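Local structure of xyloglucanase (Paenibacillus pabuli, 2JEP) at residues 195-206 against 221-229; 70-79 against 115-124. The protein hydrolyses xyloglucan of the plant cell wall as a family 5 glycoside hydrolase built on a TIM barrel. All coordinates share one frame; numbering follows the deposited sequence.

Contact 1 (195-206 against 221-229); sequences YYTNLNAYNQIF and WLLVPGWNT
Asn203 and Trp227 are brought across the contact by their first torsions: CG of Asn203 stands anti to its carbonyl carbon (chi1 -79°), which drops the amide toward Pro225, while CG of Trp227 lies anti to the backbone N (chi1 -174°), sending the indole toward Tyr195 and Tyr196 in the early part of the helix. Asn203 ND2 donates to Pro225 O at 2.9 Å, within the planes of both the amide and the carbonyl. Its OD1 is hydrogen-bonded to Ser179 OG, so both ends of this buried amide are satisfied, and one face of the amide lies on Val224 CB. An amide suits the place because one flat group can donate and accept at once.

In the TIM barrel, helix 193-211 packs on the outside of strand 222-225, the fifth of eight parallel strands; its 195-206 segment runs almost antiparallel to the strand, the axes 9.2 Å apart. Farther along the chain, Trp227 N donates to Tyr196 OH (3.0 Å, nearly straight at 168°), and the same hydroxyl bonds Tyr233 O. Trp227 CB sits over one face of the tyrosine ring, with CZ of Tyr196 3.5 Å from it. Leu199, branched and apolar, places CD1 3.6 Å from Trp227 CA and CD2 against Pro225 O. Toward the other end, Phe206 presents CE2 to Leu222 CB at 3.7 Å and to Val224 CG1, while Trp161 meets its ring edge-to-face.

Contact 2 (70-79 against 115-124); sequences VTPELIKKVK and VVDYAYNEGL
Tyr118 lies between a proline of the neighbouring helix and its own backbone: Pro72 CD sits over one face, 3.9 Å from the ring centroid in a CH-pi contact, and Val115 CA covers the opposite face. Helices 72-80 and 106-120 are successive outer helices of the TIM barrel, and their short segments cross at -34° with axes 9.0 Å apart. Proline suits the first turn of a helix, where its nitrogen needs no hydrogen to donate, and its compact, rigid ring offers CH groups to the aromatic face. The Tyr118 hydroxyl is hydrogen-bonded to Arg111 and to a water; the same water donates to Val70 O. A second water donates to Pro72 O and Tyr118 O, tying the two backbones together.

One turn on from Pro72, beta-branched Ile75 turns CG2 anti to its backbone N (the CG1 torsion is -58°), which lays that methyl 3.7 Å from both Ala119 CA and Leu124 CD1. Ala119, having only a methyl, leaves its CA within reach of the Ile75 branch. Helix 106-120 ends in a Schellman motif, with Gly123 at positive phi and Leu124 N bonded to Ala119 O. At that end Lys79, extended beyond CG, reaches Glu122, whose chain bends at CB-CG. The ammonium is gripped twice: Lys79 NZ donates to Glu122 O at 2.8 Å and forms a salt bridge with Glu122 OE1 at 2.9 Å, approaching that oxygen on its anti side.

How the contacts relate
Both contacts belong to the same eight-stranded barrel but lie on opposite sides of the chain's centre, their own centres 28 Å apart, and share no helix or strand. Contact 1 joins a helix to a barrel strand and is almost wholly buried, so its polar atoms are neutral amide, hydroxyl and backbone groups, paired among apolar and aromatic side chains. Contact 2 joins two neighbouring outer helices and is only partly buried. Its apolar residues face inward, with Val70 and Val115 both touching Leu48 of the first strand, while lysine, glutamate and bridging waters occupy the outer side. The charged pair and the bridging waters are features of the helix-helix seam.

Contact 1 (195-206 against 221-229)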
loop_
_atom_site.group_PDB
_atom_site.type_symbol
_atom_site.label_atom_id
_atom_site.label_comp_id
_atom_site.label_asym_id
_atom_site.label_seq_id
_atom_site.Cartn_x
_atom_site.Cartn_y
_atom_site.Cartn_z
ATOM N N TYR A 195 -3.939 -19.514 -10.053
ATOM C CA TYR A 195 -4.217 -18.108 -9.855
ATOM C C TYR A 195 -2.980 -17.335 -9.413
ATOM O O TYR A 195 -2.783 -16.188 -9.815
ATOM C CB TYR A 195 -5.347 -17.906 -8.856
ATOM C CG TYR A 195 -6.689 -18.446 -9.263
ATOM C CD1 TYR A 195 -6.975 -18.790 -10.576
ATOM C CD2 TYR A 195 -7.686 -18.625 -8.318
ATOM C CE1 TYR A 195 -8.223 -19.306 -10.919
ATOM C CE2 TYR A 195 -8.924 -19.155 -8.661
ATOM C CZ TYR A 195 -9.195 -19.480 -9.955
ATOM O OH TYR A 195 -10.431 -19.994 -10.303
ATOM N N TYR A 196 -2.137 -17.976 -8.591
ATOM C CA TYR A 196 -0.881 -17.353 -8.189
ATOM C C TYR A 196 0.001 -17.105 -9.409
ATOM O O TYR A 196 0.668 -16.061 -9.516
ATOM C CB TYR A 196 -0.148 -18.171 -7.105
ATOM C CG TYR A 196 0.503 -17.349 -6.024
ATOM C CD1 TYR A 196 1.066 -16.092 -6.268
ATOM C CD2 TYR A 196 0.569 -17.834 -4.723
ATOM C CE1 TYR A 196 1.639 -15.347 -5.251
ATOM C CE2 TYR A 196 1.140 -17.090 -3.704
ATOM C CZ TYR A 196 1.660 -15.839 -3.978
ATOM O OH TYR A 196 2.186 -15.066 -2.942
ATOM N N THR A 197 -0.015 -18.052 -10.356
ATOM C CA THR A 197 0.722 -17.857 -11.607
ATOM C C THR A 197 0.225 -16.628 -12.370
ATOM O O THR A 197 1.012 -15.854 -12.869
ATOM C CB THR A 197 0.678 -19.135 -12.437
ATOM O OG1 THR A 197 1.394 -20.118 -11.701
ATOM C CG2 THR A 197 1.288 -18.941 -13.833
ATOM N N ASN A 198 -1.084 -16.417 -12.416
ATOM C CA ASN A 198 -1.608 -15.195 -13.040
ATOM C C ASN A 198 -1.090 -13.946 -12.330
ATOM O O ASN A 198 -0.692 -13.004 -12.959
ATOM C CB ASN A 198 -3.145 -15.220 -13.111
ATOM C CG ASN A 198 -3.673 -16.292 -14.049
ATOM O OD1 ASN A 198 -2.965 -16.730 -14.979
ATOM N ND2 ASN A 198 -4.907 -16.720 -13.817
ATOM N N LEU A 199 -1.135 -13.964 -11.001
ATOM C CA LEU A 199 -0.622 -12.835 -10.213
ATOM C C LEU A 199 0.834 -12.548 -10.590
ATOM O O LEU A 199 1.222 -11.407 -10.841
ATOM C CB LEU A 199 -0.768 -13.143 -8.709
ATOM C CG LEU A 199 -0.462 -12.031 -7.711
ATOM C CD1 LEU A 199 -1.099 -12.370 -6.366
ATOM C CD2 LEU A 199 1.036 -11.791 -7.542
ATOM N N ASN A 200 1.653 -13.596 -10.598
ATOM C CA ASN A 200 3.066 -13.441 -10.943
ATOM C C ASN A 200 3.222 -12.898 -12.361
ATOM O O ASN A 200 4.106 -12.083 -12.637
ATOM C CB ASN A 200 3.816 -14.768 -10.809
ATOM C CG ASN A 200 3.913 -15.285 -9.384
ATOM O OD1 ASN A 200 4.110 -14.517 -8.431
ATOM N ND2 ASN A 200 3.865 -16.619 -9.240
ATOM N N ALA A 201 2.349 -13.350 -13.262
ATOM C CA ALA A 201 2.378 -12.857 -14.641
ATOM C C ALA A 201 2.086 -11.368 -14.687
ATOM O O ALA A 201 2.725 -10.637 -15.430
ATOM C CB ALA A 201 1.410 -13.640 -15.520
ATOM N N TYR A 202 1.115 -10.900 -13.899
ATOM C CA TYR A 202 0.823 -9.466 -13.857
ATOM C C TYR A 202 2.068 -8.717 -13.386
ATOM O O TYR A 202 2.457 -7.708 -13.970
ATOM C CB TYR A 202 -0.377 -9.127 -12.955
ATOM C CG TYR A 202 -1.669 -9.863 -13.230
ATOM C CD1 TYR A 202 -1.956 -10.424 -14.465
ATOM C CD2 TYR A 202 -2.638 -9.976 -12.232
ATOM C CE1 TYR A 202 -3.116 -11.120 -14.675
ATOM C CE2 TYR A 202 -3.811 -10.673 -12.436
ATOM C CZ TYR A 202 -4.056 -11.257 -13.659
ATOM O OH TYR A 202 -5.210 -11.966 -13.832
ATOM N N ASN A 203 2.698 -9.191 -12.312
ATOM C CA ASN A 203 3.887 -8.469 -11.835
ATOM C C ASN A 203 4.962 -8.405 -12.918
ATOM O O ASN A 203 5.611 -7.375 -13.068
ATOM C CB ASN A 203 4.471 -9.099 -10.565
ATOM C CG ASN A 203 3.711 -8.721 -9.305
ATOM O OD1 ASN A 203 3.105 -7.660 -9.239
ATOM N ND2 ASN A 203 3.783 -9.573 -8.273
ATOM N N GLN A 204 5.148 -9.497 -13.649
ATOM C CA GLN A 204 6.181 -9.523 -14.713
ATOM C C GLN A 204 5.846 -8.570 -15.852
ATOM O O GLN A 204 6.702 -7.849 -16.358
ATOM C CB GLN A 204 6.368 -10.948 -15.227
ATOM C CG GLN A 204 7.574 -11.066 -16.157
ATOM C CD GLN A 204 8.862 -10.777 -15.405
ATOM O OE1 GLN A 204 9.264 -11.556 -14.527
ATOM N NE2 GLN A 204 9.489 -9.635 -15.693
ATOM N N ILE A 205 4.588 -8.598 -16.287
ATOM C CA ILE A 205 4.111 -7.668 -17.327
ATOM C C ILE A 205 4.301 -6.219 -16.901
ATOM O O ILE A 205 4.770 -5.368 -17.689
ATOM C CB ILE A 205 2.609 -7.951 -17.664
ATOM C CG1 ILE A 205 2.476 -9.303 -18.374
ATOM C CG2 ILE A 205 2.017 -6.845 -18.548
ATOM C CD1 ILE A 205 1.056 -9.892 -18.310
ATOM N N PHE A 206 3.920 -5.927 -15.662
ATOM C CA PHE A 206 4.115 -4.582 -15.119
ATOM C C PHE A 206 5.577 -4.164 -15.213
ATOM O O PHE A 206 5.896 -3.083 -15.731
ATOM C CB PHE A 206 3.588 -4.548 -13.672
ATOM C CG PHE A 206 4.150 -3.460 -12.826
ATOM C CD1 PHE A 206 3.704 -2.154 -12.946
ATOM C CD2 PHE A 206 5.089 -3.740 -11.844
ATOM C CE1 PHE A 206 4.199 -1.163 -12.083
ATOM C CE2 PHE A 206 5.569 -2.767 -11.006
ATOM C CZ PHE A 206 5.134 -1.469 -11.128
ATOM N N TRP A 221 12.332 2.589 -8.740
ATOM C CA TRP A 221 11.877 1.489 -7.916
ATOM C C TRP A 221 10.438 1.111 -8.243
ATOM O O TRP A 221 9.564 1.971 -8.409
ATOM C CB TRP A 221 11.988 1.868 -6.447
ATOM C CG TRP A 221 13.388 1.998 -5.983
ATOM C CD1 TRP A 221 14.158 3.134 -5.957
ATOM C CD2 TRP A 221 14.203 0.952 -5.467
ATOM N NE1 TRP A 221 15.403 2.837 -5.468
ATOM C CE2 TRP A 221 15.461 1.506 -5.161
ATOM C CE3 TRP A 221 14.008 -0.410 -5.273
ATOM C CZ2 TRP A 221 16.508 0.741 -4.627
ATOM C CZ3 TRP A 221 15.055 -1.166 -4.756
ATOM C CH2 TRP A 221 16.283 -0.580 -4.442
ATOM N N LEU A 222 10.197 -0.199 -8.298
ATOM C CA LEU A 222 8.884 -0.762 -8.574
ATOM C C LEU A 222 8.513 -1.718 -7.451
ATOM O O LEU A 222 9.307 -2.583 -7.082
ATOM C CB LEU A 222 8.928 -1.536 -9.884
ATOM C CG LEU A 222 9.397 -0.758 -11.125
ATOM C CD1 LEU A 222 9.406 -1.673 -12.350
ATOM C CD2 LEU A 222 8.557 0.463 -11.361
ATOM N N LEU A 223 7.307 -1.548 -6.910
ATOM C CA LEU A 223 6.825 -2.284 -5.750
ATOM C C LEU A 223 5.791 -3.316 -6.211
ATOM O O LEU A 223 4.860 -2.957 -6.929
ATOM C CB LEU A 223 6.191 -1.298 -4.766
ATOM C CG LEU A 223 5.513 -1.814 -3.498
ATOM C CD1 LEU A 223 6.546 -2.521 -2.617
ATOM C CD2 LEU A 223 4.843 -0.710 -2.731
ATOM N N VAL A 224 5.980 -4.578 -5.808
ATOM C CA VAL A 224 5.105 -5.667 -6.202
ATOM C C VAL A 224 4.688 -6.471 -4.969
ATOM O O VAL A 224 5.507 -6.721 -4.086
ATOM C CB VAL A 224 5.745 -6.607 -7.267
ATOM C CG1 VAL A 224 6.087 -5.797 -8.509
ATOM C CG2 VAL A 224 6.976 -7.347 -6.738
ATOM N N PRO A 225 3.416 -6.892 -4.913
ATOM C CA PRO A 225 2.983 -7.778 -3.868
ATOM C C PRO A 225 2.923 -9.234 -4.278
ATOM O O PRO A 225 2.961 -9.554 -5.458
ATOM C CB PRO A 225 1.555 -7.289 -3.623
ATOM C CG PRO A 225 1.070 -7.007 -5.028
ATOM C CD PRO A 225 2.288 -6.492 -5.770
ATOM N N GLY A 226 2.773 -10.089 -3.272
ATOM C CA GLY A 226 2.266 -11.432 -3.474
ATOM C C GLY A 226 0.776 -11.510 -3.182
ATOM O O GLY A 226 0.055 -10.518 -3.228
ATOM N N TRP A 227 0.304 -12.719 -2.921
ATOM C CA TRP A 227 -1.116 -13.019 -2.808
ATOM C C TRP A 227 -1.778 -12.261 -1.659
ATOM O O TRP A 227 -1.419 -12.453 -0.493
ATOM C CB TRP A 227 -1.274 -14.520 -2.571
ATOM C CG TRP A 227 -2.670 -15.025 -2.578
ATOM C CD1 TRP A 227 -3.482 -15.241 -1.507
ATOM C CD2 TRP A 227 -3.395 -15.471 -3.727
ATOM N NE1 TRP A 227 -4.667 -15.784 -1.917
ATOM C CE2 TRP A 227 -4.650 -15.929 -3.279
ATOM C CE3 TRP A 227 -3.106 -15.525 -5.099
ATOM C CZ2 TRP A 227 -5.610 -16.442 -4.137
ATOM C CZ3 TRP A 227 -4.052 -16.033 -5.950
ATOM C CH2 TRP A 227 -5.296 -16.484 -5.472
ATOM N N ASN A 228 -2.753 -11.420 -2.005
ATOM C CA ASN A 228 -3.549 -10.686 -1.011
ATOM C C ASN A 228 -2.698 -9.900 -0.023
ATOM O O ASN A 228 -3.137 -9.666 1.098
ATOM C CB ASN A 228 -4.517 -11.582 -0.248
ATOM C CG ASN A 228 -5.657 -10.798 0.332
ATOM O OD1 ASN A 228 -6.030 -9.732 -0.200
ATOM N ND2 ASN A 228 -6.248 -11.326 1.396
ATOM N N THR A 229 -1.523 -9.456 -0.445
ATOM C CA THR A 229 -0.573 -8.741 0.422
ATOM C C THR A 229 -0.326 -9.481 1.752
ATOM O O THR A 229 0.012 -8.873 2.762
ATOM C CB THR A 229 -0.917 -7.261 0.639
ATOM O OG1 THR A 229 -2.176 -7.122 1.282
ATOM C CG2 THR A 229 -0.895 -6.483 -0.672
#

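Contact 2 (70-79 against 115-124)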
loop_
_atom_site.group_PDB
_atom_site.type_symbol
_atom_site.label_atom_id
_atom_site.label_comp_id
_atom_site.label_asym_id
_atom_site.label_seq_id
_atom_site.Cartn_x
_atom_site.Cartn_y
_atom_site.Cartn_z
ATOM N N VAL A 70 -8.788 16.390 -2.513
ATOM C CA VAL A 70 -7.464 16.541 -1.939
ATOM C C VAL A 70 -6.903 17.906 -2.306
ATOM O O VAL A 70 -7.073 18.388 -3.447
ATOM C CB VAL A 70 -6.506 15.416 -2.440
ATOM C CG1 VAL A 70 -5.115 15.561 -1.822
ATOM C CG2 VAL A 70 -7.072 14.034 -2.105
ATOM N N THR A 71 -6.236 18.541 -1.346
ATOM C CA THR A 71 -5.550 19.820 -1.560
ATOM C C THR A 71 -4.099 19.720 -1.081
ATOM O O THR A 71 -3.762 18.868 -0.270
ATOM C CB THR A 71 -6.259 20.945 -0.803
ATOM O OG1 THR A 71 -6.243 20.607 0.585
ATOM C CG2 THR A 71 -7.706 21.084 -1.255
ATOM N N PRO A 72 -3.220 20.603 -1.582
ATOM C CA PRO A 72 -1.835 20.522 -1.172
ATOM C C PRO A 72 -1.634 20.703 0.326
ATOM O O PRO A 72 -0.674 20.179 0.900
ATOM C CB PRO A 72 -1.145 21.641 -1.970
ATOM C CG PRO A 72 -2.146 22.274 -2.756
ATOM C CD PRO A 72 -3.460 21.623 -2.605
ATOM N N GLU A 73 -2.536 21.452 0.964
ATOM C CA GLU A 73 -2.416 21.716 2.392
ATOM C C GLU A 73 -2.460 20.431 3.220
ATOM O O GLU A 73 -1.806 20.342 4.249
ATOM C CB GLU A 73 -3.503 22.679 2.868
ATOM C CG GLU A 73 -3.307 24.133 2.378
ATOM C CD GLU A 73 -3.766 24.414 0.965
ATOM O OE1 GLU A 73 -4.274 23.532 0.260
ATOM O OE2 GLU A 73 -3.608 25.588 0.565
ATOM N N LEU A 74 -3.254 19.456 2.806
ATOM C CA LEU A 74 -3.307 18.185 3.537
ATOM C C LEU A 74 -1.947 17.505 3.511
ATOM O O LEU A 74 -1.442 17.033 4.531
ATOM C CB LEU A 74 -4.397 17.263 2.972
ATOM C CG LEU A 74 -4.498 15.888 3.622
ATOM C CD1 LEU A 74 -4.743 15.958 5.149
ATOM C CD2 LEU A 74 -5.564 15.042 2.917
ATOM N N ILE A 75 -1.347 17.455 2.334
ATOM C CA ILE A 75 -0.062 16.790 2.196
ATOM C C ILE A 75 1.025 17.532 2.979
ATOM O O ILE A 75 1.875 16.905 3.622
ATOM C CB ILE A 75 0.317 16.644 0.713
ATOM C CG1 ILE A 75 -0.760 15.852 -0.071
ATOM C CG2 ILE A 75 1.678 15.970 0.571
ATOM C CD1 ILE A 75 -1.218 14.518 0.593
ATOM N N LYS A 76 0.947 18.862 3.012
ATOM C CA LYS A 76 1.883 19.635 3.814
ATOM C C LYS A 76 1.727 19.338 5.297
ATOM O O LYS A 76 2.729 19.286 6.027
ATOM C CB LYS A 76 1.746 21.127 3.521
ATOM C CG LYS A 76 2.299 21.513 2.172
ATOM C CD LYS A 76 2.175 23.011 1.928
ATOM C CE LYS A 76 2.850 23.429 0.621
ATOM N NZ LYS A 76 2.331 24.725 0.090
ATOM N N LYS A 77 0.498 19.138 5.747
ATOM C CA LYS A 77 0.238 18.814 7.157
ATOM C C LYS A 77 0.809 17.447 7.524
ATOM O O LYS A 77 1.418 17.270 8.593
ATOM C CB LYS A 77 -1.267 18.868 7.413
ATOM C CG LYS A 77 -1.693 18.804 8.855
ATOM C CD LYS A 77 -1.411 20.115 9.580
ATOM C CE LYS A 77 -1.742 19.987 11.057
ATOM N NZ LYS A 77 -1.452 21.250 11.788
ATOM N N VAL A 78 0.635 16.479 6.627
ATOM C CA VAL A 78 1.170 15.135 6.849
ATOM C C VAL A 78 2.713 15.198 6.904
ATOM O O VAL A 78 3.353 14.573 7.780
ATOM C CB VAL A 78 0.643 14.174 5.760
ATOM C CG1 VAL A 78 1.355 12.846 5.809
ATOM C CG2 VAL A 78 -0.861 13.981 5.912
ATOM N N LYS A 79 3.326 15.949 5.982
ATOM C CA LYS A 79 4.778 16.135 6.021
ATOM C C LYS A 79 5.219 16.787 7.350
ATOM O O LYS A 79 6.227 16.399 7.942
ATOM C CB LYS A 79 5.220 16.994 4.827
ATOM C CG LYS A 79 6.678 17.480 4.848
ATOM C CD LYS A 79 6.969 18.258 3.603
ATOM C CE LYS A 79 8.299 18.976 3.684
ATOM N NZ LYS A 79 8.603 19.737 2.415
ATOM N N VAL A 115 -2.204 15.404 -7.868
ATOM C CA VAL A 115 -2.119 14.928 -6.505
ATOM C C VAL A 115 -0.713 14.379 -6.207
ATOM O O VAL A 115 -0.142 14.645 -5.128
ATOM C CB VAL A 115 -3.231 13.904 -6.231
ATOM C CG1 VAL A 115 -3.106 13.278 -4.825
ATOM C CG2 VAL A 115 -4.613 14.581 -6.378
ATOM N N VAL A 116 -0.145 13.623 -7.147
ATOM C CA VAL A 116 1.247 13.193 -7.018
ATOM C C VAL A 116 2.136 14.407 -6.770
ATOM O O VAL A 116 2.996 14.392 -5.888
ATOM C CB VAL A 116 1.700 12.415 -8.253
ATOM C CG1 VAL A 116 3.253 12.327 -8.309
ATOM C CG2 VAL A 116 1.061 11.044 -8.275
ATOM N N ASP A 117 1.950 15.462 -7.569
ATOM C CA ASP A 117 2.792 16.633 -7.421
ATOM C C ASP A 117 2.670 17.301 -6.049
ATOM O O ASP A 117 3.640 17.869 -5.544
ATOM C CB ASP A 117 2.476 17.652 -8.511
ATOM C CG ASP A 117 2.990 17.265 -9.876
ATOM O OD1 ASP A 117 3.842 16.356 -9.959
ATOM O OD2 ASP A 117 2.568 17.967 -10.845
ATOM N N TYR A 118 1.494 17.247 -5.419
ATOM C CA TYR A 118 1.370 17.816 -4.075
ATOM C C TYR A 118 2.402 17.229 -3.132
ATOM O O TYR A 118 2.912 17.919 -2.280
ATOM C CB TYR A 118 -0.010 17.571 -3.457
ATOM C CG TYR A 118 -1.213 18.159 -4.167
ATOM C CD1 TYR A 118 -1.092 19.144 -5.113
ATOM C CD2 TYR A 118 -2.490 17.695 -3.884
ATOM C CE1 TYR A 118 -2.220 19.651 -5.773
ATOM C CE2 TYR A 118 -3.595 18.211 -4.509
ATOM C CZ TYR A 118 -3.461 19.171 -5.470
ATOM O OH TYR A 118 -4.594 19.640 -6.097
ATOM N N ALA A 119 2.664 15.932 -3.269
ATOM C CA ALA A 119 3.653 15.225 -2.433
ATOM C C ALA A 119 5.056 15.314 -3.018
ATOM O O ALA A 119 6.027 15.624 -2.309
ATOM C CB ALA A 119 3.255 13.752 -2.250
ATOM N N TYR A 120 5.176 15.073 -4.322
ATOM C CA TYR A 120 6.493 15.066 -4.961
ATOM C C TYR A 120 7.179 16.430 -4.868
ATOM O O TYR A 120 8.392 16.511 -4.632
ATOM C CB TYR A 120 6.334 14.617 -6.406
ATOM C CG TYR A 120 7.592 14.496 -7.229
ATOM C CD1 TYR A 120 8.322 13.334 -7.237
ATOM C CD2 TYR A 120 8.024 15.548 -8.027
ATOM C CE1 TYR A 120 9.459 13.214 -8.027
ATOM C CE2 TYR A 120 9.165 15.450 -8.793
ATOM C CZ TYR A 120 9.867 14.276 -8.812
ATOM O OH TYR A 120 11.002 14.116 -9.594
ATOM N N ASN A 121 6.411 17.502 -5.047
ATOM C CA ASN A 121 6.991 18.841 -4.987
ATOM C C ASN A 121 7.387 19.269 -3.590
ATOM O O ASN A 121 8.125 20.275 -3.439
ATOM C CB ASN A 121 6.048 19.867 -5.595
ATOM C CG ASN A 121 5.946 19.754 -7.089
ATOM O OD1 ASN A 121 6.791 19.132 -7.731
ATOM N ND2 ASN A 121 4.899 20.367 -7.658
ATOM N N GLU A 122 6.923 18.523 -2.579
ATOM C CA GLU A 122 7.322 18.723 -1.193
ATOM C C GLU A 122 8.482 17.828 -0.771
ATOM O O GLU A 122 8.842 17.781 0.396
ATOM C CB GLU A 122 6.132 18.503 -0.262
ATOM C CG GLU A 122 5.078 19.567 -0.343
ATOM C CD GLU A 122 5.566 20.907 0.182
ATOM O OE1 GLU A 122 6.282 20.892 1.199
ATOM O OE2 GLU A 122 5.241 21.961 -0.418
ATOM N N GLY A 123 9.109 17.157 -1.722
ATOM C CA GLY A 123 10.306 16.390 -1.396
ATOM C C GLY A 123 10.010 15.005 -0.845
ATOM O O GLY A 123 10.923 14.317 -0.394
ATOM N N LEU A 124 8.742 14.589 -0.881
ATOM C CA LEU A 124 8.349 13.304 -0.298
ATOM C C LEU A 124 8.527 12.177 -1.306
ATOM O O LEU A 124 8.489 12.408 -2.507
ATOM C CB LEU A 124 6.880 13.381 0.118
ATOM C CG LEU A 124 6.582 14.439 1.181
ATOM C CD1 LEU A 124 5.087 14.644 1.320
ATOM C CD2 LEU A 124 7.194 14.086 2.545
HETATM O O HOH W 1 -6.771 20.775 -4.837
HETATM O O HOH W 2 1.510 20.013 -1.005
#